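Long-range contact in nonribosomal peptide synthase (Streptomyces sp. MJ635-86F5, PDB 5JJP), which adenylates an aliphatic beta-amino acid, probably at the expense of ATP, as a member of the ANL family of adenylating enzymes: residues A[86-92]-A[110-116]. Residues are numbered along the deposited sequence; the frame is centred on the assembly and turned at random.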
loop_
_atom_site.group_PDB
_atom_site.type_symbol
_atom_site.label_atom_id
_atom_site.label_comp_id
_atom_site.label_asym_id
_atom_site.label_seq_id
_atom_site.Cartn_x
_atom_site.Cartn_y
_atom_site.Cartn_z
ATOM N N ARG A 86 -10.807 15.368 4.119
ATOM C CA ARG A 86 -9.481 14.772 4.318
ATOM C C ARG A 86 -8.959 14.892 5.716
ATOM O O ARG A 86 -9.244 15.850 6.430
ATOM C CB ARG A 86 -8.447 15.317 3.382
ATOM C CG ARG A 86 -8.722 14.927 1.925
ATOM C CD ARG A 86 -9.207 16.144 1.142
ATOM N NE ARG A 86 -10.612 16.255 1.186
ATOM C CZ ARG A 86 -11.320 17.380 1.119
ATOM N NH1 ARG A 86 -10.771 18.598 1.041
ATOM N NH2 ARG A 86 -12.632 17.245 1.129
ATOM N N VAL A 87 -8.231 13.862 6.096
ATOM C CA VAL A 87 -7.542 13.785 7.351
ATOM C C VAL A 87 -6.061 13.492 7.064
ATOM O O VAL A 87 -5.753 12.569 6.338
ATOM C CB VAL A 87 -8.129 12.623 8.133
ATOM C CG1 VAL A 87 -7.325 12.382 9.420
ATOM C CG2 VAL A 87 -9.574 12.909 8.434
ATOM N N VAL A 88 -5.142 14.296 7.580
ATOM C CA VAL A 88 -3.717 13.958 7.534
ATOM C C VAL A 88 -3.472 13.053 8.718
ATOM O O VAL A 88 -3.706 13.457 9.845
ATOM C CB VAL A 88 -2.807 15.180 7.648
ATOM C CG1 VAL A 88 -1.359 14.777 7.569
ATOM C CG2 VAL A 88 -3.109 16.150 6.532
ATOM N N LEU A 89 -3.024 11.836 8.457
ATOM C CA LEU A 89 -2.754 10.869 9.495
ATOM C C LEU A 89 -1.210 10.662 9.635
ATOM O O LEU A 89 -0.560 10.090 8.757
ATOM C CB LEU A 89 -3.462 9.569 9.143
ATOM C CG LEU A 89 -3.346 8.405 10.081
ATOM C CD1 LEU A 89 -3.833 8.810 11.453
ATOM C CD2 LEU A 89 -4.143 7.234 9.580
ATOM N N GLU A 90 -0.648 11.194 10.715
ATOM C CA GLU A 90 0.807 11.212 10.887
ATOM C C GLU A 90 1.265 10.321 12.033
ATOM O O GLU A 90 0.960 10.595 13.192
ATOM C CB GLU A 90 1.291 12.625 11.127
ATOM C CG GLU A 90 2.795 12.758 11.306
ATOM C CD GLU A 90 3.251 14.215 11.094
ATOM O OE1 GLU A 90 3.114 14.731 9.944
ATOM O OE2 GLU A 90 3.768 14.846 12.070
ATOM N N SER A 91 1.976 9.273 11.689
ATOM C CA SER A 91 2.418 8.321 12.673
ATOM C C SER A 91 3.360 7.324 12.058
ATOM O O SER A 91 3.264 7.012 10.867
ATOM C CB SER A 91 1.206 7.593 13.295
ATOM O OG SER A 91 1.559 6.456 14.078
ATOM N N PRO A 92 4.325 6.833 12.863
ATOM C CA PRO A 92 4.954 5.637 12.361
ATOM C C PRO A 92 3.899 4.527 12.264
ATOM O O PRO A 92 2.890 4.581 12.932
ATOM C CB PRO A 92 6.040 5.334 13.397
ATOM C CG PRO A 92 5.559 5.986 14.646
ATOM C CD PRO A 92 4.783 7.175 14.218
ATOM N N PRO A 110 -11.157 10.226 3.679
ATOM C CA PRO A 110 -9.929 9.859 3.059
ATOM C C PRO A 110 -8.750 10.479 3.812
ATOM O O PRO A 110 -8.761 11.675 4.144
ATOM C CB PRO A 110 -10.034 10.476 1.650
ATOM C CG PRO A 110 -11.002 11.590 1.784
ATOM C CD PRO A 110 -11.981 11.085 2.796
ATOM N N PHE A 111 -7.725 9.677 4.040
ATOM C CA PHE A 111 -6.555 10.153 4.768
ATOM C C PHE A 111 -5.330 10.255 3.875
ATOM O O PHE A 111 -5.227 9.601 2.855
ATOM C CB PHE A 111 -6.279 9.240 5.974
ATOM C CG PHE A 111 -5.891 7.862 5.597
ATOM C CD1 PHE A 111 -4.587 7.537 5.402
ATOM C CD2 PHE A 111 -6.873 6.866 5.449
ATOM C CE1 PHE A 111 -4.254 6.247 5.030
ATOM C CE2 PHE A 111 -6.539 5.598 5.058
ATOM C CZ PHE A 111 -5.231 5.285 4.863
ATOM N N ILE A 112 -4.409 11.078 4.311
ATOM C CA ILE A 112 -3.121 11.267 3.679
ATOM C C ILE A 112 -2.155 10.771 4.724
ATOM O O ILE A 112 -2.034 11.424 5.755
ATOM C CB ILE A 112 -2.697 12.740 3.491
ATOM C CG1 ILE A 112 -3.813 13.672 3.035
ATOM C CG2 ILE A 112 -1.509 12.862 2.587
ATOM C CD1 ILE A 112 -4.559 13.247 1.846
ATOM N N PRO A 113 -1.412 9.677 4.447
ATOM C CA PRO A 113 -0.481 9.161 5.464
ATOM C C PRO A 113 0.837 9.890 5.461
ATOM O O PRO A 113 1.403 10.157 4.417
ATOM C CB PRO A 113 -0.300 7.699 5.057
ATOM C CG PRO A 113 -0.454 7.738 3.574
ATOM C CD PRO A 113 -1.476 8.792 3.266
ATOM N N THR A 114 1.315 10.202 6.652
ATOM C CA THR A 114 2.502 11.026 6.818
ATOM C C THR A 114 3.312 10.445 7.980
ATOM O O THR A 114 2.762 9.721 8.820
ATOM C CB THR A 114 1.977 12.474 7.029
ATOM O OG1 THR A 114 1.883 13.147 5.756
ATOM C CG2 THR A 114 2.794 13.249 7.860
ATOM N N ILE A 115 4.588 10.757 8.058
ATOM C CA ILE A 115 5.354 10.449 9.264
ATOM C C ILE A 115 5.932 11.704 9.880
ATOM O O ILE A 115 6.000 12.748 9.202
ATOM C CB ILE A 115 6.451 9.434 8.992
ATOM C CG1 ILE A 115 7.321 9.880 7.805
ATOM C CG2 ILE A 115 5.811 8.079 8.689
ATOM C CD1 ILE A 115 8.624 9.076 7.676
ATOM N N PRO A 116 6.284 11.625 11.180
ATOM C CA PRO A 116 6.869 12.778 11.870
ATOM C C PRO A 116 8.040 13.427 11.128
ATOM O O PRO A 116 8.186 14.658 11.169
ATOM C CB PRO A 116 7.325 12.189 13.226
ATOM C CG PRO A 116 6.357 11.059 13.469
ATOM C CD PRO A 116 6.079 10.485 12.110
#
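The first torsion of L89 (chi1 -179°) turns CG opposite the main-chain nitrogen, while F111 has CG between its N and carbonyl carbon (chi1 65°). With these turns L89 CD2 meets the F111 ring obliquely, 4.2 Å from F111 CD1. Both belong to a beta-alpha-beta crossover, in which helix 95-107 links parallel strands 87-90 and 111-114 of a sheet in the adenylating domain. L89 and F111 lie on the sheet face covered by that helix, where L89 also touches F101 and the F111 ring meets F105. V87 shares this face and sets its CB 4.4 Å from F111 CB.

The backbones alternate as donor and acceptor. V87 N bonds to P110 O, I112 N to V87 O and L89 N to I112 O. T114 N then reaches L89 O at 2.8 Å, and S91 N closes the ladder on T114 O. P113 has no N-H, but its N falls where the ladder needs no donor. P113 CA also makes a CA-H...O contact with L89 O.

On the other face V88 CG2 packs 4.3 Å from I112 CG1. V88 CG1 lies 4.1 Å from T114 OG1. Further along, E90 is buried and runs out extended beside T114 and P116, its CG 4.1 Å from P116 CD. E90 OE2 forms a salt bridge with R143 NE. With an alanine here, R143 is likely to lose its carboxylate mate, and a gap would probably open beside P116. At the loop end, P92 and P116 cross at about a right angle, their CD atoms 4.1 Å apart.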